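SusD homolog (Bacteroides thetaiotaomicron VPI-5482, PDB 3IV0) is of unknown molecular function but, as a member of the SusD family, probably binds glycans at the outer membrane of this gut bacterium. Local coordinates at residues D317-L322 / F416-R421; L391-R396 / S402-S407. All coordinates share one frame; numbering follows the deposited sequence.

Contact 1 (D317-L322 / F416-R421); sequences DARKEL and FWERCR
Arg319 and Arg421 mark the closest approach of the two backbones, their CA atoms 8.1 Å apart, so the first turn of helix 318-323 and the end of helix 408-422 are joined by long side chains. Asp317, the N-cap of helix 318-323, accepts the backbone N of Arg319 at OD1. The same carboxylate takes the Arg319 guanidinium side-on, NE to Asp317 OD1 at 2.9 Å and NH2 to Asp317 OD2 at 2.8 Å. With its chain bent at chi3 (-69°), Arg319 turns its other edge to Glu418, where NH1 and NH2 both reach OE2 at 2.8 Å. They arrive end-on from one face of the carboxylate, whose plane stands 46° from the guanidinium. The NE/NH2 edge of Arg421 gives both its N-H groups to Glu418 OE1, NH2 nearly in line with the C-O bond and NE from above the carboxylate plane. Arg421 CB lies over one face of the Arg319 guanidinium, 4.0 Å from Arg319 CZ. The two arginines come close, Arg319 NH2 lying 3.8 Å from Arg421 NE, but carboxylates flank them, and Glu422 also pairs with Arg319 NH1. A leucine in place of Arg319 would probably leave Glu418 OE2 and Glu422 without their cationic mate and Asp317 as a cap with no salt bridge to steady it. The network illustrates how a largely buried charge cluster can be neutralised internally: acids and bases alternate through it, which is likely to keep the carboxylates of Asp317 and Glu418 ionised and fix how the two helices sit relative to each other.

Contact 2 (L391-R396 / S402-S407); sequences LLNRVR and SEINTS
Asn393 and Ile404 are tied by a pair of hydrogen bonds in which a side-chain amide stands in for a neighbouring strand. The Ile404 N-H points almost straight at Asn393 OD1 (2.8 Å, N-H...O 174°), and Asn393 ND2 returns a bond to the carbonyl oxygen of the same residue, Ile404 O, at 2.9 Å. Both polar atoms of the amide are thereby used, and its rotation is fixed. Alongside, Glu403 rests its CB and CG against this amide.

One turn further along the helix, Arg396 serves Ser402. NE meets Ser402 O at 2.8 Å in the carbonyl plane, and NH2 divides itself between that oxygen, at 3.1 Å, and Ser402 OG, at 3.2 Å. All three bonds lie in the guanidinium plane, so a single carbonyl receives two donors from one edge of the group. Bends at chi2 (-74°) and chi3 (-69°) curl the arginine chain and bring that edge to the loop. NH1 is satisfied by Glu418 of the following helix.

Ile404 also closes the apolar side of the contact. Its CD1 lies over one face of the Arg396 guanidinium, and CG1 sits 3.7 Å from NE. The isoleucine is likewise packed against Leu392, whose CD2 comes 3.7 Å from CB and is met by both gamma branches.

Helix 385-398 thus holds the irregular loop leading into helix 408-422 by supplying, from its own side chains, the partners that regular secondary structure would give to backbone N-H and C=O groups. The result is a definite course for an extended loop, with Ile404 as its apolar anchor.

The two contacts lie on the same side of the chain's centre and both involve helix 408-422: contact 1 is built on its final turns, while contact 2 fixes the connection that leads into it from helix 385-398. Contact 1 is buried and built on charge, carboxylates answering guanidinium groups between helices distant in sequence. Contact 2 is partly exposed and local, and its backbone N-H and C=O groups are met by an amide and a guanidinium, the latter also reaching a hydroxyl, beside an apolar patch. Arg396 and Glu418 join them, one salt bridge linking the helix-to-loop contact to the charge network, while Leu392 and Val395 pack against Glu418.

Contact 1 (D317-L322 / F416-R421)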
ATOM      1  N   ASP A 317     -18.189  17.553   2.100  1.00 11.83           N
ATOM      2  CA  ASP A 317     -17.271  16.417   2.296  1.00 12.26           C
ATOM      3  C   ASP A 317     -16.452  16.730   3.535  1.00 12.94           C
ATOM      4  O   ASP A 317     -15.595  17.619   3.500  1.00 12.90           O
ATOM      5  CB  ASP A 317     -16.354  16.266   1.101  1.00 11.82           C
ATOM      6  CG  ASP A 317     -15.509  14.998   1.140  1.00 11.35           C
ATOM      7  OD1 ASP A 317     -15.221  14.512   2.268  1.00 12.31           O
ATOM      8  OD2 ASP A 317     -15.135  14.504   0.064  1.00 13.04           O
ATOM      9  N   ALA A 318     -16.726  16.018   4.615  1.00 12.28           N
ATOM     10  CA  ALA A 318     -16.075  16.284   5.888  1.00 11.28           C
ATOM     11  C   ALA A 318     -14.551  16.081   5.840  1.00 12.19           C
ATOM     12  O   ALA A 318     -13.823  16.598   6.704  1.00 12.85           O
ATOM     13  CB  ALA A 318     -16.685  15.468   6.957  1.00 13.42           C
ATOM     14  N   ARG A 319     -14.053  15.322   4.858  1.00 11.16           N
ATOM     15  CA  ARG A 319     -12.618  15.172   4.736  1.00 10.91           C
ATOM     16  C   ARG A 319     -11.951  16.503   4.475  1.00 12.09           C
ATOM     17  O   ARG A 319     -10.789  16.711   4.835  1.00 13.06           O
ATOM     18  CB  ARG A 319     -12.270  14.152   3.636  1.00 11.54           C
ATOM     19  CG  ARG A 319     -12.702  12.723   4.003  1.00 13.38           C
ATOM     20  CD  ARG A 319     -12.690  11.741   2.828  1.00 12.71           C
ATOM     21  NE  ARG A 319     -13.742  12.074   1.865  1.00 12.81           N
ATOM     22  CZ  ARG A 319     -14.274  11.246   0.978  1.00 11.62           C
ATOM     23  NH1 ARG A 319     -13.918   9.964   0.927  1.00 12.13           N
ATOM     24  NH2 ARG A 319     -15.177  11.676   0.120  1.00 12.09           N
ATOM     25  N   LYS A 320     -12.674  17.429   3.843  1.00 12.26           N
ATOM     26  CA  LYS A 320     -12.078  18.742   3.585  1.00 13.06           C
ATOM     27  C   LYS A 320     -11.635  19.422   4.876  1.00 12.13           C
ATOM     28  O   LYS A 320     -10.498  19.865   4.978  1.00 15.12           O
ATOM     29  CB  LYS A 320     -13.059  19.649   2.825  1.00 13.47           C
ATOM     30  CG  LYS A 320     -13.316  19.226   1.417  1.00 12.94           C
ATOM     31  CD  LYS A 320     -14.074  20.301   0.610  1.00 13.50           C
ATOM     32  CE  LYS A 320     -15.480  20.531   1.109  1.00 13.16           C
ATOM     33  NZ  LYS A 320     -16.252  21.506   0.234  1.00 12.63           N
ATOM     34  N   GLU A 321     -12.525  19.486   5.846  1.00 13.25           N
ATOM     35  CA  GLU A 321     -12.277  20.159   7.110  1.00 14.85           C
ATOM     36  C   GLU A 321     -11.378  19.343   8.035  1.00 16.87           C
ATOM     37  O   GLU A 321     -10.583  19.889   8.823  1.00 15.29           O
ATOM     38  CB  GLU A 321     -13.596  20.430   7.824  1.00 15.42           C
ATOM     39  CG  GLU A 321     -14.454  21.518   7.267  1.00 18.51           C
ATOM     40  CD  GLU A 321     -15.267  21.131   6.036  1.00 19.82           C
ATOM     41  OE1 GLU A 321     -15.569  19.939   5.821  1.00 15.70           O
ATOM     42  OE2 GLU A 321     -15.637  22.057   5.263  1.00 18.93           O
ATOM     43  N   LEU A 322     -11.508  18.025   7.984  1.00 13.84           N
ATOM     44  CA  LEU A 322     -10.830  17.212   8.990  1.00 13.67           C
ATOM     45  C   LEU A 322      -9.455  16.764   8.573  1.00 11.57           C
ATOM     46  O   LEU A 322      -8.641  16.453   9.443  1.00 14.64           O
ATOM     47  CB  LEU A 322     -11.671  15.995   9.354  1.00 12.53           C
ATOM     48  CG  LEU A 322     -12.966  16.287  10.085  1.00 14.74           C
ATOM     49  CD1 LEU A 322     -13.883  15.087  10.128  1.00 17.45           C
ATOM     50  CD2 LEU A 322     -12.692  16.752  11.535  1.00 21.23           C
ATOM     51  N   PHE A 416     -13.185   5.727  -8.900  1.00 10.81           N
ATOM     52  CA  PHE A 416     -11.767   6.099  -8.997  1.00 11.14           C
ATOM     53  C   PHE A 416     -11.497   7.356  -8.177  1.00 10.71           C
ATOM     54  O   PHE A 416     -10.574   7.387  -7.378  1.00 11.03           O
ATOM     55  CB  PHE A 416     -11.359   6.343 -10.444  1.00 12.57           C
ATOM     56  CG  PHE A 416     -10.047   7.016 -10.573  1.00 13.49           C
ATOM     57  CD1 PHE A 416      -8.874   6.305 -10.427  1.00 15.19           C
ATOM     58  CD2 PHE A 416      -9.970   8.375 -10.796  1.00 13.01           C
ATOM     59  CE1 PHE A 416      -7.649   6.964 -10.489  1.00 13.99           C
ATOM     60  CE2 PHE A 416      -8.751   9.018 -10.884  1.00 15.05           C
ATOM     61  CZ  PHE A 416      -7.592   8.299 -10.727  1.00 15.13           C
ATOM     62  N   TRP A 417     -12.314   8.387  -8.312  1.00 11.33           N
ATOM     63  CA  TRP A 417     -12.031   9.645  -7.637  1.00  9.61           C
ATOM     64  C   TRP A 417     -12.267   9.505  -6.157  1.00 10.19           C
ATOM     65  O   TRP A 417     -11.574  10.144  -5.338  1.00 10.67           O
ATOM     66  CB  TRP A 417     -12.862  10.794  -8.226  1.00 12.21           C
ATOM     67  CG  TRP A 417     -12.376  11.236  -9.568  1.00 12.10           C
ATOM     68  CD1 TRP A 417     -13.003  11.082 -10.748  1.00 13.83           C
ATOM     69  CD2 TRP A 417     -11.143  11.912  -9.846  1.00 11.23           C
ATOM     70  NE1 TRP A 417     -12.245  11.608 -11.754  1.00 14.15           N
ATOM     71  CE2 TRP A 417     -11.096  12.124 -11.232  1.00 14.13           C
ATOM     72  CE3 TRP A 417     -10.082  12.343  -9.063  1.00 15.36           C
ATOM     73  CZ2 TRP A 417     -10.037  12.767 -11.851  1.00 15.01           C
ATOM     74  CZ3 TRP A 417      -9.030  12.983  -9.687  1.00 17.05           C
ATOM     75  CH2 TRP A 417      -9.018  13.180 -11.062  1.00 17.19           C
ATOM     76  N   GLU A 418     -13.220   8.661  -5.778  1.00 10.73           N
ATOM     77  CA  GLU A 418     -13.452   8.416  -4.373  1.00 10.12           C
ATOM     78  C   GLU A 418     -12.232   7.758  -3.719  1.00  9.41           C
ATOM     79  O   GLU A 418     -11.906   8.048  -2.574  1.00 10.23           O
ATOM     80  CB  GLU A 418     -14.736   7.608  -4.098  1.00 12.65           C
ATOM     81  CG  GLU A 418     -15.217   7.647  -2.653  1.00 11.18           C
ATOM     82  CD  GLU A 418     -15.692   9.008  -2.192  1.00 13.21           C
ATOM     83  OE1 GLU A 418     -15.907   9.906  -3.044  1.00 16.07           O
ATOM     84  OE2 GLU A 418     -15.855   9.144  -0.970  1.00 13.60           O
ATOM     85  N   ARG A 419     -11.620   6.792  -4.390  1.00 10.41           N
ATOM     86  CA  ARG A 419     -10.388   6.202  -3.857  1.00 10.97           C
ATOM     87  C   ARG A 419      -9.304   7.260  -3.735  1.00 11.42           C
ATOM     88  O   ARG A 419      -8.539   7.260  -2.762  1.00 11.38           O
ATOM     89  CB  ARG A 419      -9.872   5.056  -4.758  1.00 12.34           C
ATOM     90  CG  ARG A 419     -10.650   3.738  -4.574  1.00 15.33           C
ATOM     91  CD  ARG A 419     -10.056   2.527  -5.321  1.00 14.15           C
ATOM     92  NE  ARG A 419      -8.663   2.262  -4.970  1.00 13.38           N
ATOM     93  CZ  ARG A 419      -8.258   1.551  -3.926  1.00 11.57           C
ATOM     94  NH1 ARG A 419      -9.129   1.050  -3.066  1.00 13.42           N
ATOM     95  NH2 ARG A 419      -6.972   1.360  -3.689  1.00 14.37           N
ATOM     96  N   CYS A 420      -9.219   8.208  -4.666  1.00 10.20           N
ATOM     97  CA  CYS A 420      -8.222   9.256  -4.554  1.00  9.85           C
ATOM     98  C   CYS A 420      -8.477  10.151  -3.355  1.00 10.90           C
ATOM     99  O   CYS A 420      -7.546  10.566  -2.672  1.00 11.83           O
ATOM    100  CB  CYS A 420      -8.187  10.072  -5.833  1.00 10.56           C
ATOM    101  SG  CYS A 420      -7.548   9.229  -7.294  1.00 13.93           S
ATOM    102  N   ARG A 421      -9.737  10.470  -3.083  1.00  9.29           N
ATOM    103  CA  ARG A 421     -10.067  11.278  -1.900  1.00 10.41           C
ATOM    104  C   ARG A 421      -9.840  10.499  -0.619  1.00 11.07           C
ATOM    105  O   ARG A 421      -9.202  10.985   0.329  1.00 11.29           O
ATOM    106  CB  ARG A 421     -11.534  11.685  -1.917  1.00 10.95           C
ATOM    107  CG  ARG A 421     -11.896  12.798  -2.897  1.00 11.14           C
ATOM    108  CD  ARG A 421     -13.393  13.126  -2.796  1.00 12.85           C
ATOM    109  NE  ARG A 421     -14.245  12.224  -3.537  1.00 12.23           N
ATOM    110  CZ  ARG A 421     -14.484  12.311  -4.833  1.00 13.58           C
ATOM    111  NH1 ARG A 421     -13.959  13.293  -5.541  1.00 13.72           N
ATOM    112  NH2 ARG A 421     -15.261  11.429  -5.420  1.00 16.03           N
TER

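Contact 2 (L391-R396 / S402-S407)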
ATOM      1  N   LEU A 391     -22.142   0.231  -2.183  1.00 12.68           N
ATOM      2  CA  LEU A 391     -20.811   0.129  -1.612  1.00 11.85           C
ATOM      3  C   LEU A 391     -20.118   1.491  -1.567  1.00 11.36           C
ATOM      4  O   LEU A 391     -19.598   1.883  -0.537  1.00 12.61           O
ATOM      5  CB  LEU A 391     -20.015  -0.905  -2.401  1.00 11.62           C
ATOM      6  CG  LEU A 391     -20.465  -2.357  -2.205  1.00 10.94           C
ATOM      7  CD1 LEU A 391     -19.940  -3.206  -3.378  1.00 13.42           C
ATOM      8  CD2 LEU A 391     -19.983  -2.938  -0.888  1.00 14.61           C
ATOM      9  N   LEU A 392     -20.092   2.166  -2.699  1.00 10.86           N
ATOM     10  CA  LEU A 392     -19.527   3.494  -2.802  1.00 11.74           C
ATOM     11  C   LEU A 392     -20.123   4.419  -1.754  1.00 12.11           C
ATOM     12  O   LEU A 392     -19.434   5.178  -1.094  1.00 12.46           O
ATOM     13  CB  LEU A 392     -19.747   4.034  -4.219  1.00 12.20           C
ATOM     14  CG  LEU A 392     -19.411   5.492  -4.481  1.00 10.61           C
ATOM     15  CD1 LEU A 392     -17.938   5.792  -4.142  1.00 13.09           C
ATOM     16  CD2 LEU A 392     -19.755   5.875  -5.937  1.00 12.77           C
ATOM     17  N   ASN A 393     -21.434   4.332  -1.596  1.00 12.09           N
ATOM     18  CA  ASN A 393     -22.119   5.246  -0.680  1.00 12.64           C
ATOM     19  C   ASN A 393     -21.870   4.985   0.785  1.00 12.71           C
ATOM     20  O   ASN A 393     -22.035   5.873   1.609  1.00 12.83           O
ATOM     21  CB  ASN A 393     -23.605   5.288  -1.024  1.00 12.03           C
ATOM     22  CG  ASN A 393     -23.865   6.084  -2.268  1.00 13.83           C
ATOM     23  OD1 ASN A 393     -23.144   7.029  -2.564  1.00 13.57           O
ATOM     24  ND2 ASN A 393     -24.923   5.730  -3.024  1.00 14.04           N
ATOM     25  N   ARG A 394     -21.423   3.795   1.134  1.00 13.11           N
ATOM     26  CA  ARG A 394     -20.986   3.598   2.510  1.00 13.00           C
ATOM     27  C   ARG A 394     -19.804   4.488   2.849  1.00 12.19           C
ATOM     28  O   ARG A 394     -19.738   5.058   3.936  1.00 12.05           O
ATOM     29  CB  ARG A 394     -20.670   2.139   2.762  1.00 14.73           C
ATOM     30  CG  ARG A 394     -21.955   1.292   2.828  1.00 17.33           C
ATOM     31  CD  ARG A 394     -21.687  -0.154   2.879  1.00 18.58           C
ATOM     32  NE  ARG A 394     -20.991  -0.535   4.090  1.00 19.34           N
ATOM     33  CZ  ARG A 394     -20.465  -1.747   4.254  1.00 16.35           C
ATOM     34  NH1 ARG A 394     -20.600  -2.629   3.292  1.00 21.70           N
ATOM     35  NH2 ARG A 394     -19.831  -2.053   5.366  1.00 18.89           N
ATOM     36  N   VAL A 395     -18.911   4.653   1.888  1.00 10.99           N
ATOM     37  CA  VAL A 395     -17.759   5.521   2.063  1.00 11.16           C
ATOM     38  C   VAL A 395     -18.163   7.000   1.961  1.00 11.65           C
ATOM     39  O   VAL A 395     -17.731   7.810   2.780  1.00 11.26           O
ATOM     40  CB  VAL A 395     -16.658   5.159   1.069  1.00 11.00           C
ATOM     41  CG1 VAL A 395     -15.468   6.116   1.192  1.00 12.75           C
ATOM     42  CG2 VAL A 395     -16.222   3.675   1.297  1.00 13.00           C
ATOM     43  N   ARG A 396     -19.017   7.310   0.987  1.00 11.28           N
ATOM     44  CA  ARG A 396     -19.508   8.686   0.850  1.00 10.50           C
ATOM     45  C   ARG A 396     -20.234   9.115   2.120  1.00 11.98           C
ATOM     46  O   ARG A 396     -20.030  10.213   2.620  1.00 12.11           O
ATOM     47  CB  ARG A 396     -20.475   8.804  -0.318  1.00 13.49           C
ATOM     48  CG  ARG A 396     -19.949   8.467  -1.690  1.00 14.29           C
ATOM     49  CD  ARG A 396     -19.057   9.533  -2.233  1.00 13.07           C
ATOM     50  NE  ARG A 396     -19.816  10.759  -2.544  1.00 12.25           N
ATOM     51  CZ  ARG A 396     -19.265  11.846  -3.054  1.00 13.21           C
ATOM     52  NH1 ARG A 396     -17.960  11.941  -3.255  1.00 12.93           N
ATOM     53  NH2 ARG A 396     -20.021  12.907  -3.307  1.00 14.19           N
ATOM     54  N   SER A 402     -22.256  13.695  -0.580  1.00 13.50           N
ATOM     55  CA  SER A 402     -23.533  13.351  -1.190  1.00 15.34           C
ATOM     56  C   SER A 402     -23.560  11.912  -1.714  1.00 14.38           C
ATOM     57  O   SER A 402     -22.555  11.407  -2.200  1.00 15.06           O
ATOM     58  CB  SER A 402     -23.839  14.305  -2.327  1.00 16.11           C
ATOM     59  OG  SER A 402     -22.933  14.141  -3.414  1.00 18.08           O
ATOM     60  N   GLU A 403     -24.689  11.220  -1.580  1.00 15.82           N
ATOM     61  CA  GLU A 403     -24.816   9.883  -2.139  1.00 16.36           C
ATOM     62  C   GLU A 403     -24.772   9.961  -3.668  1.00 16.12           C
ATOM     63  O   GLU A 403     -25.304  10.887  -4.288  1.00 17.65           O
ATOM     64  CB  GLU A 403     -26.103   9.201  -1.684  1.00 18.81           C
ATOM     65  CG  GLU A 403     -26.085   8.721  -0.234  1.00 21.93           C
ATOM     66  CD  GLU A 403     -27.209   7.740   0.043  1.00 33.59           C
ATOM     67  OE1 GLU A 403     -28.289   7.883  -0.577  1.00 37.48           O
ATOM     68  OE2 GLU A 403     -27.015   6.827   0.873  1.00 35.72           O
ATOM     69  N   ILE A 404     -24.128   8.976  -4.256  1.00 14.86           N
ATOM     70  CA  ILE A 404     -23.974   8.874  -5.679  1.00 15.61           C
ATOM     71  C   ILE A 404     -25.032   7.916  -6.209  1.00 15.28           C
ATOM     72  O   ILE A 404     -25.231   6.820  -5.683  1.00 16.69           O
ATOM     73  CB  ILE A 404     -22.563   8.330  -6.033  1.00 16.15           C
ATOM     74  CG1 ILE A 404     -21.477   9.294  -5.542  1.00 19.60           C
ATOM     75  CG2 ILE A 404     -22.414   8.095  -7.537  1.00 16.47           C
ATOM     76  CD1 ILE A 404     -21.614  10.606  -6.067  1.00 21.64           C
ATOM     77  N   ASN A 405     -25.683   8.303  -7.303  1.00 14.98           N
ATOM     78  CA  ASN A 405     -26.688   7.487  -7.938  1.00 14.46           C
ATOM     79  C   ASN A 405     -26.479   7.594  -9.429  1.00 13.18           C
ATOM     80  O   ASN A 405     -27.000   8.490 -10.099  1.00 14.91           O
ATOM     81  CB  ASN A 405     -28.087   7.957  -7.567  1.00 13.67           C
ATOM     82  CG  ASN A 405     -29.148   7.007  -8.094  1.00 15.01           C
ATOM     83  OD1 ASN A 405     -28.842   5.884  -8.464  1.00 15.56           O
ATOM     84  ND2 ASN A 405     -30.407   7.460  -8.119  1.00 15.17           N
ATOM     85  N   THR A 406     -25.668   6.700  -9.952  1.00 11.72           N
ATOM     86  CA  THR A 406     -25.299   6.741 -11.335  1.00 12.95           C
ATOM     87  C   THR A 406     -24.833   5.377 -11.786  1.00 11.87           C
ATOM     88  O   THR A 406     -25.018   4.393 -11.091  1.00 13.31           O
ATOM     89  CB  THR A 406     -24.295   7.888 -11.626  1.00 13.19           C
ATOM     90  OG1 THR A 406     -24.230   8.078 -13.047  1.00 16.28           O
ATOM     91  CG2 THR A 406     -22.933   7.634 -11.000  1.00 15.20           C
ATOM     92  N   SER A 407     -24.297   5.300 -12.984  1.00 12.15           N
ATOM     93  CA  SER A 407     -24.039   4.050 -13.620  1.00 11.54           C
ATOM     94  C   SER A 407     -22.914   4.223 -14.642  1.00 13.16           C
ATOM     95  O   SER A 407     -22.469   5.337 -14.919  1.00 12.97           O
ATOM     96  CB  SER A 407     -25.344   3.606 -14.313  1.00 12.53           C
ATOM     97  OG  SER A 407     -25.691   4.498 -15.393  1.00 14.21           O
TER